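Local coordinates for penicillin-binding protein 2B (Streptococcus pneumoniae, PDB 2WAD), which probably forms peptide cross-links between neighbouring glycan strands of cell-wall peptidoglycan, as a penicillin-binding transpeptidase of the elongation machinery, at residues A[57-63]-A[276-281]; A[306-312]-A[546-552]. All blocks are in the same frame, centred on the assembly; numbering follows the deposited sequence.

In the fold
Both contacts lie in the elongated part of the molecule that leads into the transpeptidase domain, their centres 15 Å apart. Contact 1 pairs the loop 57-63 with residues 276-281, the end of the short helix 273-276 and the loop after it; contact 2 pairs strand 307-310 with strand 547-553. They meet where loop 57-63 runs into strand 63-64, parallel to 307-310 in the same sheet: Ile63 CD1 packs on Ile308 CD1 at 3.4 Å, and Glu62 O lies 3.2 Å from Ile308 N, a probable hydrogen bond. Both lie away from Ser386, the probable acyl-ester serine. A zinc ion is about 11 Å from the Ile312 side chain, too far for coordination.

Contact 1 of 2, residues A[57-63]-A[276-281]; sequences SSARGEI and LQGKRP. Unlike the reference sequence in segment 276-281: Pro281 (reference Ser).
Within the N-terminal PBP dimerisation domain, loop 57-63 runs roughly antiparallel to residues 276-281, where the chain leaves helix 273-276; Ser58 and Gly61 supply the two direct hydrogen bonds. Gly61 N gives a nearly straight bond (175°) to Leu276 O at 2.8 Å, arriving in the carbonyl plane on a lone pair. The same oxygen is approached by Arg60 CA at 3.5 Å as a CA-H...O contact. Farther along, Ser58 OG donates to Lys279 O at 2.7 Å from above the carbonyl plane, with Pro281 CD close beside the hydroxyl. Ser58 OG stands anti to its own carbonyl carbon (chi1 -67°), which turns the hydroxyl toward the 279-281 backbone. Between these two bonds a water bridges the chains, accepting from Gly278 N (2.6 Å) and donating to Ser58 O (3.2 Å). At Gly278 the backbones come close, with its CA 3.4 Å from Ala59 O and packed against Ser58 CB. Leu276 carries the apolar side. Its CB covers one face of the Arg60 guanidinium, offset toward the rim, while CD2 meets Ile63 CD1 at 3.7 Å, the two side chains crossing at about a right angle. The Arg60 chain, extended from CG to NE, carries its charge past Leu276 to salt bridges with Glu269 and Glu273. Beyond Gly61, Glu62 and Ile63 also rest on strands 72-83, 215-225 and 307-310, and Pro281 leads directly into strand 282-287.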
# COMPACT_ATOMS: atom_id res chain seq x y z
N SER A 57 3.64 -13.28 23.72
CA SER A 57 4.05 -12.86 22.37
C SER A 57 5.49 -13.23 22.03
O SER A 57 6.32 -13.39 22.92
CB SER A 57 3.91 -11.34 22.27
OG SER A 57 2.54 -10.96 22.29
N SER A 58 5.79 -13.35 20.75
CA SER A 58 7.17 -13.49 20.31
C SER A 58 7.64 -12.31 19.46
O SER A 58 6.97 -11.27 19.41
CB SER A 58 7.36 -14.80 19.54
OG SER A 58 7.19 -15.92 20.39
N ALA A 59 8.79 -12.48 18.82
CA ALA A 59 9.41 -11.47 17.96
C ALA A 59 8.80 -11.48 16.56
O ALA A 59 8.50 -12.54 16.03
CB ALA A 59 10.90 -11.71 17.87
N ARG A 60 8.65 -10.28 16.00
CA ARG A 60 8.07 -10.07 14.67
C ARG A 60 9.07 -10.46 13.59
O ARG A 60 10.27 -10.24 13.76
CB ARG A 60 7.64 -8.62 14.49
CG ARG A 60 6.70 -8.39 13.30
CD ARG A 60 6.18 -6.95 13.23
NE ARG A 60 5.19 -6.76 12.17
CZ ARG A 60 3.90 -7.07 12.27
NH1 ARG A 60 3.45 -7.62 13.40
NH2 ARG A 60 3.09 -6.85 11.24
N GLY A 61 8.59 -11.10 12.53
CA GLY A 61 9.42 -11.33 11.35
C GLY A 61 9.84 -10.00 10.74
O GLY A 61 9.29 -8.94 11.08
N GLU A 62 10.81 -10.04 9.83
CA GLU A 62 11.35 -8.81 9.27
C GLU A 62 11.20 -8.74 7.76
O GLU A 62 10.78 -9.71 7.12
CB GLU A 62 12.81 -8.64 9.70
CG GLU A 62 12.96 -8.10 11.11
CD GLU A 62 14.30 -8.44 11.75
OE1 GLU A 62 14.74 -7.76 12.71
OE2 GLU A 62 14.93 -9.42 11.29
N ILE A 63 11.56 -7.58 7.20
CA ILE A 63 11.29 -7.23 5.81
C ILE A 63 12.61 -6.95 5.08
O ILE A 63 13.40 -6.12 5.53
CB ILE A 63 10.44 -5.94 5.70
CG1 ILE A 63 9.33 -5.89 6.76
CG2 ILE A 63 9.95 -5.71 4.29
CD1 ILE A 63 8.09 -6.66 6.41
N LEU A 276 4.03 -12.09 9.50
CA LEU A 276 5.09 -11.48 10.30
C LEU A 276 4.94 -11.77 11.81
O LEU A 276 5.94 -11.85 12.53
CB LEU A 276 5.18 -9.98 10.03
CG LEU A 276 5.55 -9.52 8.61
CD1 LEU A 276 5.08 -8.09 8.39
CD2 LEU A 276 7.03 -9.64 8.32
N GLN A 277 3.70 -11.95 12.27
CA GLN A 277 3.43 -12.11 13.71
C GLN A 277 4.12 -13.33 14.32
O GLN A 277 3.95 -14.45 13.86
CB GLN A 277 1.93 -12.18 13.99
CG GLN A 277 1.56 -12.22 15.49
CD GLN A 277 1.89 -10.92 16.19
OE1 GLN A 277 1.54 -9.84 15.71
NE2 GLN A 277 2.61 -11.01 17.30
N GLY A 278 4.89 -13.11 15.38
CA GLY A 278 5.60 -14.22 16.01
C GLY A 278 4.64 -15.31 16.45
O GLY A 278 3.50 -15.04 16.84
N LYS A 279 5.08 -16.56 16.36
CA LYS A 279 4.32 -17.67 16.91
C LYS A 279 4.51 -17.67 18.43
O LYS A 279 5.63 -17.63 18.93
CB LYS A 279 4.78 -18.99 16.31
CG LYS A 279 4.02 -20.21 16.81
CD LYS A 279 4.84 -21.49 16.63
CE LYS A 279 4.24 -22.66 17.41
NZ LYS A 279 4.49 -22.55 18.89
N ARG A 280 3.40 -17.71 19.16
CA ARG A 280 3.46 -17.47 20.61
C ARG A 280 3.84 -18.68 21.45
O ARG A 280 3.42 -19.80 21.15
CB ARG A 280 2.09 -16.97 21.07
CG ARG A 280 1.51 -15.91 20.17
CD ARG A 280 0.33 -15.27 20.85
NE ARG A 280 -0.26 -14.21 20.05
CZ ARG A 280 -1.10 -13.30 20.52
NH1 ARG A 280 -1.45 -13.31 21.80
NH2 ARG A 280 -1.59 -12.38 19.70
N PRO A 281 4.64 -18.47 22.52
CA PRO A 281 4.69 -19.55 23.51
C PRO A 281 3.37 -19.69 24.27
O PRO A 281 2.72 -18.68 24.58
CB PRO A 281 5.83 -19.14 24.46
CG PRO A 281 6.66 -18.18 23.69
CD PRO A 281 5.71 -17.48 22.73
O HOH W 1 5.35 -10.86 16.67

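Contact 2 of 2, residues A[306-312]-A[546-552]; sequences KNIKLTI and IVEGIYD. Unlike the reference sequence in segment 306-312: Lys306 (reference Asn). Unlike the reference sequence in segment 546-552: Asp552 (reference Gly).
Strands 307-310 and 547-553 form an antiparallel pair interrupted by a classic beta bulge, in which Glu548 and Gly549 both face Lys309. Lys309 O receives Glu548 N at 2.7 Å and, weakly, Gly549 N, so one carbonyl serves two successive amides. Before the bulge, Asn307 and Tyr551 are a hydrogen-bonded pair joined by two nearly straight bonds; after it, Thr311 N binds Ile546 O at 2.7 Å. The tightly packed part is the buried layer of Ile308, Leu310, Ile546 and Val547. Ile308 CG1 takes the crowded position between backbone N and carbonyl carbon (chi1 54°), and its CD1 meets Val547 CG2 at 3.7 Å with the side chains at about a right angle. Leu310 CD2 reaches the same methyl obliquely, and Leu310 also touches Ile63 of strand 63-64. Ile546 CG2 lies beside Ile312 CD1, and both residues also touch Val355 of strand 355-363. The looser, solvent-facing part is the end of the strand pair, where the partly exposed Lys306 and Asp552 lie alongside each other, pointing the same way. They join in a salt bridge from Lys306 NZ to Asp552 OD1 of 3.1 Å, the ammonium lying 31° out of the carboxylate plane on the syn side. On the other face of the sheet from Ile308, Lys309 and Tyr551 form a separate, closely packed group with Glu548. Lys309 runs slantwise past the Tyr551 ring, its CE 3.1 Å from Tyr551 OH. Lys309 NZ stays 4.5 Å from Glu548 OE2, too far apart for a salt bridge, though the opposite charges may still attract. That carboxylate oxygen is engaged within its own strand: Tyr551 OH donates to the syn lone pair of Glu548 OE2 at 2.6 Å.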
# COMPACT_ATOMS: atom_id res chain seq x y z
N LYS A 306 7.89 -15.10 10.58
CA LYS A 306 8.61 -15.38 9.34
C LYS A 306 8.90 -14.05 8.66
O LYS A 306 8.39 -13.01 9.08
CB LYS A 306 7.85 -16.33 8.41
CG LYS A 306 7.53 -17.72 8.99
CD LYS A 306 8.68 -18.27 9.83
CE LYS A 306 8.30 -19.53 10.60
NZ LYS A 306 9.37 -19.94 11.56
N ASN A 307 9.74 -14.11 7.62
CA ASN A 307 10.22 -12.91 6.94
C ASN A 307 9.63 -12.88 5.54
O ASN A 307 9.33 -13.94 4.98
CB ASN A 307 11.76 -12.92 6.86
CG ASN A 307 12.41 -13.21 8.20
OD1 ASN A 307 12.97 -14.28 8.40
ND2 ASN A 307 12.35 -12.25 9.13
N ILE A 308 9.46 -11.67 5.00
CA ILE A 308 9.12 -11.52 3.59
C ILE A 308 10.29 -10.84 2.89
O ILE A 308 10.92 -9.94 3.47
CB ILE A 308 7.83 -10.68 3.39
CG1 ILE A 308 7.94 -9.33 4.11
CG2 ILE A 308 6.61 -11.45 3.90
CD1 ILE A 308 6.85 -8.32 3.78
N LYS A 309 10.56 -11.27 1.67
CA LYS A 309 11.53 -10.64 0.78
C LYS A 309 10.80 -9.98 -0.38
O LYS A 309 10.00 -10.62 -1.07
CB LYS A 309 12.54 -11.69 0.28
CG LYS A 309 13.59 -11.18 -0.72
CD LYS A 309 14.81 -12.12 -0.80
CE LYS A 309 14.68 -13.14 -1.94
NZ LYS A 309 15.98 -13.68 -2.45
N LEU A 310 11.05 -8.70 -0.59
CA LEU A 310 10.38 -7.95 -1.65
C LEU A 310 10.94 -8.25 -3.03
O LEU A 310 12.03 -8.80 -3.18
CB LEU A 310 10.45 -6.45 -1.42
CG LEU A 310 10.15 -5.97 -0.00
CD1 LEU A 310 10.06 -4.45 -0.04
CD2 LEU A 310 8.88 -6.63 0.51
N THR A 311 10.17 -7.86 -4.04
CA THR A 311 10.55 -8.03 -5.43
C THR A 311 11.40 -6.84 -5.84
O THR A 311 12.06 -6.90 -6.87
CB THR A 311 9.30 -8.04 -6.33
OG1 THR A 311 8.52 -6.87 -6.06
CG2 THR A 311 8.43 -9.26 -6.07
N ILE A 312 11.36 -5.76 -5.06
CA ILE A 312 12.10 -4.54 -5.39
C ILE A 312 13.51 -4.55 -4.84
O ILE A 312 13.73 -4.88 -3.67
CB ILE A 312 11.43 -3.26 -4.83
CG1 ILE A 312 9.98 -3.13 -5.31
CG2 ILE A 312 12.26 -2.03 -5.21
CD1 ILE A 312 9.17 -2.13 -4.52
N ILE A 546 4.40 -6.89 -4.48
CA ILE A 546 5.63 -6.29 -3.99
C ILE A 546 6.46 -7.32 -3.22
O ILE A 546 7.69 -7.23 -3.14
CB ILE A 546 5.29 -5.11 -3.07
CG1 ILE A 546 4.53 -4.02 -3.82
CG2 ILE A 546 6.56 -4.51 -2.46
CD1 ILE A 546 3.67 -3.11 -2.94
N VAL A 547 5.77 -8.30 -2.62
CA VAL A 547 6.44 -9.38 -1.91
C VAL A 547 6.77 -10.54 -2.84
O VAL A 547 5.93 -10.93 -3.65
CB VAL A 547 5.61 -9.87 -0.71
CG1 VAL A 547 6.26 -11.11 -0.12
CG2 VAL A 547 5.49 -8.75 0.35
N GLU A 548 7.99 -11.06 -2.74
CA GLU A 548 8.47 -12.12 -3.63
C GLU A 548 8.32 -13.49 -3.01
O GLU A 548 8.01 -14.46 -3.71
CB GLU A 548 9.94 -11.90 -4.06
CG GLU A 548 10.56 -13.02 -4.93
CD GLU A 548 11.11 -14.19 -4.10
OE1 GLU A 548 11.11 -15.34 -4.59
OE2 GLU A 548 11.53 -14.00 -2.95
N GLY A 549 8.54 -13.58 -1.70
CA GLY A 549 8.40 -14.87 -1.01
C GLY A 549 8.36 -14.75 0.50
O GLY A 549 8.71 -13.71 1.05
N ILE A 550 7.92 -15.80 1.18
CA ILE A 550 8.02 -15.83 2.63
C ILE A 550 9.19 -16.72 2.99
O ILE A 550 9.30 -17.82 2.44
CB ILE A 550 6.74 -16.36 3.28
CG1 ILE A 550 5.56 -15.41 2.98
CG2 ILE A 550 6.95 -16.57 4.77
CD1 ILE A 550 4.52 -16.01 2.06
N TYR A 551 10.04 -16.28 3.91
CA TYR A 551 11.25 -17.00 4.25
C TYR A 551 11.32 -17.32 5.74
O TYR A 551 10.73 -16.60 6.55
CB TYR A 551 12.48 -16.16 3.86
CG TYR A 551 12.63 -16.03 2.37
CD1 TYR A 551 13.69 -16.63 1.71
CD2 TYR A 551 11.69 -15.35 1.61
CE1 TYR A 551 13.83 -16.52 0.34
CE2 TYR A 551 11.81 -15.25 0.23
CZ TYR A 551 12.89 -15.84 -0.39
OH TYR A 551 13.03 -15.78 -1.74
N ASP A 552 12.04 -18.39 6.06
CA ASP A 552 12.28 -18.78 7.44
C ASP A 552 13.41 -17.94 8.01
O ASP A 552 14.10 -17.23 7.26
CB ASP A 552 12.70 -20.25 7.50
CG ASP A 552 12.38 -20.89 8.83
OD1 ASP A 552 11.86 -20.20 9.73
OD2 ASP A 552 12.66 -22.09 8.96